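Local coordinates for protein carbohydrate binding family 6 (Clostridium thermocellum, PDB 5A8D) that probably hydrolyses terminal alpha-L-arabinofuranosidic linkages in plant cell-wall polysaccharides, using the five-bladed beta-propeller of glycoside hydrolase family 43, at residues F210-M215 against N266-I271; C302-F307 against K315-T320. All blocks are in the same frame, centred on the assembly; numbering follows the deposited sequence.

Contact 1. Residues F210-M215 against N266-I271; sequences FEAAYM and NNHHAI
Tyr214 turns CG away from its backbone N (chi1 -167°), which lays the ring along the backbone of 269-271. His269 holds CG between its backbone N and carbonyl carbon (chi1 63°), and its ring meets Ala212 and Tyr214. Strands 212-218 and 269-274 are the innermost strands of two blades of the five-bladed beta-propeller of family 43. The pieces 212-215 and 269-271 run nearly parallel, and their axes come within 7.8 Å. Side chains and waters bridge them. The Tyr214 and His269 rings are oblique, with planes at 47°, and His269 NE2 lies 3.6 Å from Tyr214 CB. His269 ND1 donates to Asn267 O and NE2 bonds Ser225 OG, so both ring nitrogens are held. His268 CD2 packs 3.5 Å from Ala212 CB, and its CE1 lies 3.2 Å from Glu211 OE1. ND1 of His268 and its backbone N both donate to Asn266 OD1, from opposite faces of the amide; the second bond makes an Asx turn. Asp162 OD2 is hydrogen-bonded to both His268 NE2 and Ala212 N, tying the segments together at the propeller centre, where the active site lies in this family. One water accepts from Asn267 N and donates to Glu211 OE1, 2.8 Å from each.

Contact 2. Residues C302-F307 against K315-T320; sequences CIDQMF and KQVVPT
A classic beta bulge interrupts this antiparallel hairpin, where Lys315 and Gln316 sit opposite the single residue Phe307. Phe307 O accepts from Lys315 N at 2.7 Å and only weakly from Gln316 N at 3.5 Å. Beyond the bulge, Phe307 N donates to Gln316 O at 2.9 Å, and Gln305 and Val318 exchange two backbone bonds. At the far end Thr320 OG1 donates to Ile303 O at 2.7 Å. Ile303 O also accepts weakly from Thr320 N, so side chain and backbone extend the ladder past the strand. The Phe307 ring lies over one face of the hairpin, beside Gln316 and Val318. Its CD1 is 3.8 Å from Gln316 CG, and its CE1 is 3.8 Å from Val318 CG2. Gln316 tucks CG over its own backbone (chi1 64°), which brings it close to the ring. The amide and ring planes are 61° apart. Met306 CG meets Val317 CG1 on the other face. Gln316 OE1 accepts from Phe230 N of the second subunit, and Gln305 NE2 bonds Asp28 OD1 of that subunit. The hairpin is the outer half of its propeller blade: strand 301-308 pairs inward with 277-283, and Val317 packs on strand 250-256 of another blade.

How the contacts relate
Both contacts involve the same four-stranded blade, at opposite edges. Contact 1 uses its innermost strand, 269-274, and joins it to the inner strand of a different blade. Contact 2 pairs its two outer strands, 301-308 and 314-319. Contact 1 is buried, its centre about 5 Å from the centre of the chain; the centre of contact 2 lies about 17 Å from it. Contact 2 is partly buried and meets a second subunit. Their chemistry follows their place. Histidines, carboxylates and water bridge the inner strands, whereas a backbone ladder holds the outer hairpin, with apolar and amide side chains on its faces. The two meet inside the blade, where Ile271 CG2 packs 3.9 Å from Met306 CE.

Contact 1. Residues F210-M215 against N266-I271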
loop_
_atom_site.group_PDB
_atom_site.type_symbol
_atom_site.label_atom_id
_atom_site.label_comp_id
_atom_site.label_asym_id
_atom_site.label_seq_id
_atom_site.Cartn_x
_atom_site.Cartn_y
_atom_site.Cartn_z
ATOM N N PHE A 210 31.508 27.960 23.102
ATOM C CA PHE A 210 31.687 28.643 24.402
ATOM C C PHE A 210 32.955 29.509 24.404
ATOM O O PHE A 210 32.893 30.722 24.670
ATOM C CB PHE A 210 31.711 27.592 25.499
ATOM C CG PHE A 210 31.843 28.161 26.914
ATOM C CD1 PHE A 210 30.818 28.871 27.505
ATOM C CD2 PHE A 210 32.928 27.836 27.686
ATOM C CE1 PHE A 210 30.943 29.352 28.802
ATOM C CE2 PHE A 210 33.082 28.325 28.978
ATOM C CZ PHE A 210 32.093 29.113 29.525
ATOM N N GLU A 211 34.102 28.908 24.168
ATOM C CA GLU A 211 35.386 29.577 24.259
ATOM C C GLU A 211 36.415 28.834 23.412
ATOM O O GLU A 211 36.157 27.739 22.872
ATOM C CB GLU A 211 35.922 29.577 25.747
ATOM C CG GLU A 211 35.216 30.436 26.746
ATOM C CD GLU A 211 35.777 30.360 28.158
ATOM O OE1 GLU A 211 36.695 29.564 28.454
ATOM O OE2 GLU A 211 35.201 31.103 29.035
ATOM N N ALA A 212 37.617 29.394 23.397
ATOM C CA ALA A 212 38.824 28.635 23.026
ATOM C C ALA A 212 38.834 28.208 21.556
ATOM O O ALA A 212 39.254 27.081 21.272
ATOM C CB ALA A 212 39.051 27.448 23.949
ATOM N N ALA A 213 38.464 29.125 20.669
ATOM C CA ALA A 213 38.586 28.922 19.214
ATOM C C ALA A 213 40.029 28.582 18.843
ATOM O O ALA A 213 40.999 29.224 19.306
ATOM C CB ALA A 213 38.127 30.142 18.480
ATOM N N TYR A 214 40.208 27.542 18.027
ATOM C CA TYR A 214 41.570 27.091 17.721
ATOM C C TYR A 214 41.561 26.486 16.318
ATOM O O TYR A 214 40.621 25.820 15.958
ATOM C CB TYR A 214 42.051 26.047 18.716
ATOM C CG TYR A 214 43.508 25.748 18.666
ATOM C CD1 TYR A 214 44.442 26.493 19.419
ATOM C CD2 TYR A 214 44.023 24.724 17.870
ATOM C CE1 TYR A 214 45.795 26.252 19.378
ATOM C CE2 TYR A 214 45.361 24.522 17.773
ATOM C CZ TYR A 214 46.276 25.217 18.578
ATOM O OH TYR A 214 47.599 24.931 18.486
ATOM N N MET A 215 42.620 26.705 15.549
ATOM C CA MET A 215 42.711 26.220 14.189
ATOM C C MET A 215 44.026 25.512 13.981
ATOM O O MET A 215 45.088 26.028 14.343
ATOM C CB MET A 215 42.614 27.383 13.210
ATOM C CG MET A 215 42.815 26.976 11.743
ATOM S SD MET A 215 41.725 25.715 11.124
ATOM C CE MET A 215 40.101 26.342 11.471
ATOM N N ASN A 266 37.593 25.919 31.831
ATOM C CA ASN A 266 38.859 25.950 31.089
ATOM C C ASN A 266 39.200 24.712 30.231
ATOM O O ASN A 266 39.926 23.786 30.619
ATOM C CB ASN A 266 40.040 26.304 31.998
ATOM C CG ASN A 266 41.316 26.570 31.198
ATOM O OD1 ASN A 266 41.269 26.719 29.977
ATOM N ND2 ASN A 266 42.440 26.654 31.876
ATOM N N ASN A 267 38.762 24.809 28.989
ATOM C CA ASN A 267 39.128 23.881 27.925
ATOM C C ASN A 267 40.007 24.535 26.882
ATOM O O ASN A 267 39.961 24.173 25.670
ATOM C CB ASN A 267 37.843 23.274 27.322
ATOM C CG ASN A 267 37.388 22.056 28.067
ATOM O OD1 ASN A 267 38.193 21.243 28.492
ATOM N ND2 ASN A 267 36.111 21.912 28.250
ATOM N N HIS A 268 40.834 25.502 27.313
ATOM C CA HIS A 268 41.861 26.047 26.455
ATOM C C HIS A 268 42.868 24.965 26.159
ATOM O O HIS A 268 43.181 24.141 26.990
ATOM C CB HIS A 268 42.506 27.317 27.032
ATOM C CG HIS A 268 41.523 28.421 27.083
ATOM N ND1 HIS A 268 40.653 28.582 28.134
ATOM C CD2 HIS A 268 41.137 29.291 26.126
ATOM C CE1 HIS A 268 39.821 29.567 27.850
ATOM N NE2 HIS A 268 40.075 29.986 26.629
ATOM N N HIS A 269 43.312 24.945 24.915
ATOM C CA HIS A 269 44.078 23.765 24.414
ATOM C C HIS A 269 44.913 24.154 23.229
ATOM O O HIS A 269 44.682 25.203 22.596
ATOM C CB HIS A 269 43.126 22.614 24.008
ATOM C CG HIS A 269 42.216 22.956 22.870
ATOM N ND1 HIS A 269 41.126 23.779 23.013
ATOM C CD2 HIS A 269 42.268 22.632 21.553
ATOM C CE1 HIS A 269 40.559 23.974 21.832
ATOM N NE2 HIS A 269 41.247 23.304 20.925
ATOM N N ALA A 270 45.864 23.302 22.912
ATOM C CA ALA A 270 46.636 23.406 21.685
ATOM C C ALA A 270 46.667 22.042 21.039
ATOM O O ALA A 270 46.650 21.026 21.743
ATOM C CB ALA A 270 48.051 23.911 21.939
ATOM N N ILE A 271 46.844 22.033 19.710
ATOM C CA ILE A 271 46.984 20.816 18.934
ATOM C C ILE A 271 48.184 21.032 18.038
ATOM O O ILE A 271 48.202 22.008 17.253
ATOM C CB ILE A 271 45.735 20.455 18.113
ATOM C CG1 ILE A 271 44.531 20.289 19.053
ATOM C CG2 ILE A 271 45.982 19.218 17.249
ATOM C CD1 ILE A 271 43.193 19.959 18.383
HETATM O O HOH W 1 37.049 26.830 28.165
HETATM O O HOH W 2 42.231 26.841 22.961
HETATM O O HOH W 3 49.401 24.162 16.057
#

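Contact 2. Residues C302-F307 against K315-T320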
loop_
_atom_site.group_PDB
_atom_site.type_symbol
_atom_site.label_atom_id
_atom_site.label_comp_id
_atom_site.label_asym_id
_atom_site.label_seq_id
_atom_site.Cartn_x
_atom_site.Cartn_y
_atom_site.Cartn_z
ATOM N N CYS A 302 48.204 18.479 30.596
ATOM C CA CYS A 302 48.177 17.086 30.161
ATOM C C CYS A 302 48.521 17.060 28.693
ATOM O O CYS A 302 48.129 17.967 27.949
ATOM C CB CYS A 302 46.784 16.551 30.360
ATOM S SG CYS A 302 46.290 16.606 32.136
ATOM N N ILE A 303 49.172 15.976 28.267
ATOM C CA ILE A 303 49.520 15.793 26.864
ATOM C C ILE A 303 49.058 14.403 26.433
ATOM O O ILE A 303 49.458 13.401 27.036
ATOM C CB ILE A 303 51.020 15.950 26.641
ATOM C CG1 ILE A 303 51.494 17.349 27.060
ATOM C CG2 ILE A 303 51.386 15.665 25.154
ATOM C CD1 ILE A 303 53.015 17.385 27.240
ATOM N N ASP A 304 48.166 14.352 25.452
ATOM C CA ASP A 304 47.683 13.096 24.871
ATOM C C ASP A 304 48.066 13.078 23.395
ATOM O O ASP A 304 48.102 14.094 22.732
ATOM C CB ASP A 304 46.179 13.042 24.934
ATOM C CG ASP A 304 45.619 12.956 26.404
ATOM O OD1 ASP A 304 46.360 12.788 27.369
ATOM O OD2 ASP A 304 44.423 13.119 26.545
ATOM N N GLN A 305 48.324 11.895 22.875
ATOM C CA GLN A 305 48.638 11.750 21.461
ATOM C C GLN A 305 47.315 11.596 20.697
ATOM O O GLN A 305 46.397 10.849 21.124
ATOM C CB GLN A 305 49.530 10.551 21.227
ATOM C CG GLN A 305 50.026 10.489 19.797
ATOM C CD GLN A 305 51.076 9.429 19.556
ATOM O OE1 GLN A 305 51.612 8.818 20.483
ATOM N NE2 GLN A 305 51.406 9.221 18.269
ATOM N N MET A 306 47.228 12.265 19.560
ATOM C CA MET A 306 46.031 12.275 18.741
ATOM C C MET A 306 46.242 11.512 17.446
ATOM O O MET A 306 47.353 11.542 16.862
ATOM C CB MET A 306 45.648 13.702 18.428
ATOM C CG MET A 306 44.250 13.805 17.888
ATOM S SD MET A 306 43.706 15.550 17.746
ATOM C CE MET A 306 44.469 15.798 16.310
ATOM N N PHE A 307 45.221 10.747 17.029
ATOM C CA PHE A 307 45.279 9.922 15.844
ATOM C C PHE A 307 44.120 10.294 14.941
ATOM O O PHE A 307 43.015 10.626 15.426
ATOM C CB PHE A 307 45.212 8.439 16.206
ATOM C CG PHE A 307 46.377 7.980 17.016
ATOM C CD1 PHE A 307 46.400 8.204 18.382
ATOM C CD2 PHE A 307 47.512 7.469 16.415
ATOM C CE1 PHE A 307 47.492 7.852 19.144
ATOM C CE2 PHE A 307 48.618 7.086 17.176
ATOM C CZ PHE A 307 48.612 7.268 18.538
ATOM N N LYS A 315 40.367 10.041 15.212
ATOM C CA LYS A 315 40.117 8.650 15.617
ATOM C C LYS A 315 40.021 8.562 17.137
ATOM O O LYS A 315 39.045 7.987 17.681
ATOM C CB LYS A 315 41.237 7.745 15.120
ATOM C CG LYS A 315 41.077 6.274 15.523
ATOM C CD LYS A 315 42.270 5.429 15.114
ATOM C CE LYS A 315 42.119 4.019 15.592
ATOM N NZ LYS A 315 43.202 3.126 15.129
ATOM N N GLN A 316 41.025 9.097 17.811
ATOM C CA GLN A 316 41.156 8.938 19.245
ATOM C C GLN A 316 42.223 9.848 19.779
ATOM O O GLN A 316 43.085 10.319 19.018
ATOM C CB GLN A 316 41.508 7.478 19.610
ATOM C CG GLN A 316 42.880 7.025 19.086
ATOM C CD GLN A 316 43.232 5.614 19.442
ATOM O OE1 GLN A 316 42.644 5.010 20.363
ATOM N NE2 GLN A 316 44.137 5.011 18.671
ATOM N N VAL A 317 42.168 10.084 21.086
ATOM C CA VAL A 317 43.234 10.711 21.857
ATOM C C VAL A 317 43.632 9.725 22.953
ATOM O O VAL A 317 42.765 9.124 23.596
ATOM C CB VAL A 317 42.891 12.124 22.414
ATOM C CG1 VAL A 317 42.524 13.027 21.282
ATOM C CG2 VAL A 317 41.734 12.095 23.376
ATOM N N VAL A 318 44.936 9.471 23.085
ATOM C CA VAL A 318 45.436 8.457 23.978
ATOM C C VAL A 318 46.362 9.111 25.002
ATOM O O VAL A 318 47.253 9.836 24.625
ATOM C CB VAL A 318 46.218 7.381 23.195
ATOM C CG1 VAL A 318 46.672 6.263 24.094
ATOM C CG2 VAL A 318 45.352 6.828 22.065
ATOM N N PRO A 319 46.164 8.848 26.307
ATOM C CA PRO A 319 47.093 9.405 27.308
ATOM C C PRO A 319 48.553 9.022 27.078
ATOM O O PRO A 319 48.838 7.899 26.877
ATOM C CB PRO A 319 46.609 8.762 28.639
ATOM C CG PRO A 319 45.182 8.382 28.365
ATOM C CD PRO A 319 45.221 7.893 26.929
ATOM N N THR A 320 49.475 9.971 27.083
ATOM C CA THR A 320 50.863 9.608 27.137
ATOM C C THR A 320 51.264 9.056 28.519
ATOM O O THR A 320 50.870 9.597 29.546
ATOM C CB THR A 320 51.786 10.750 26.762
ATOM O OG1 THR A 320 51.580 11.862 27.643
ATOM C CG2 THR A 320 51.533 11.170 25.305
#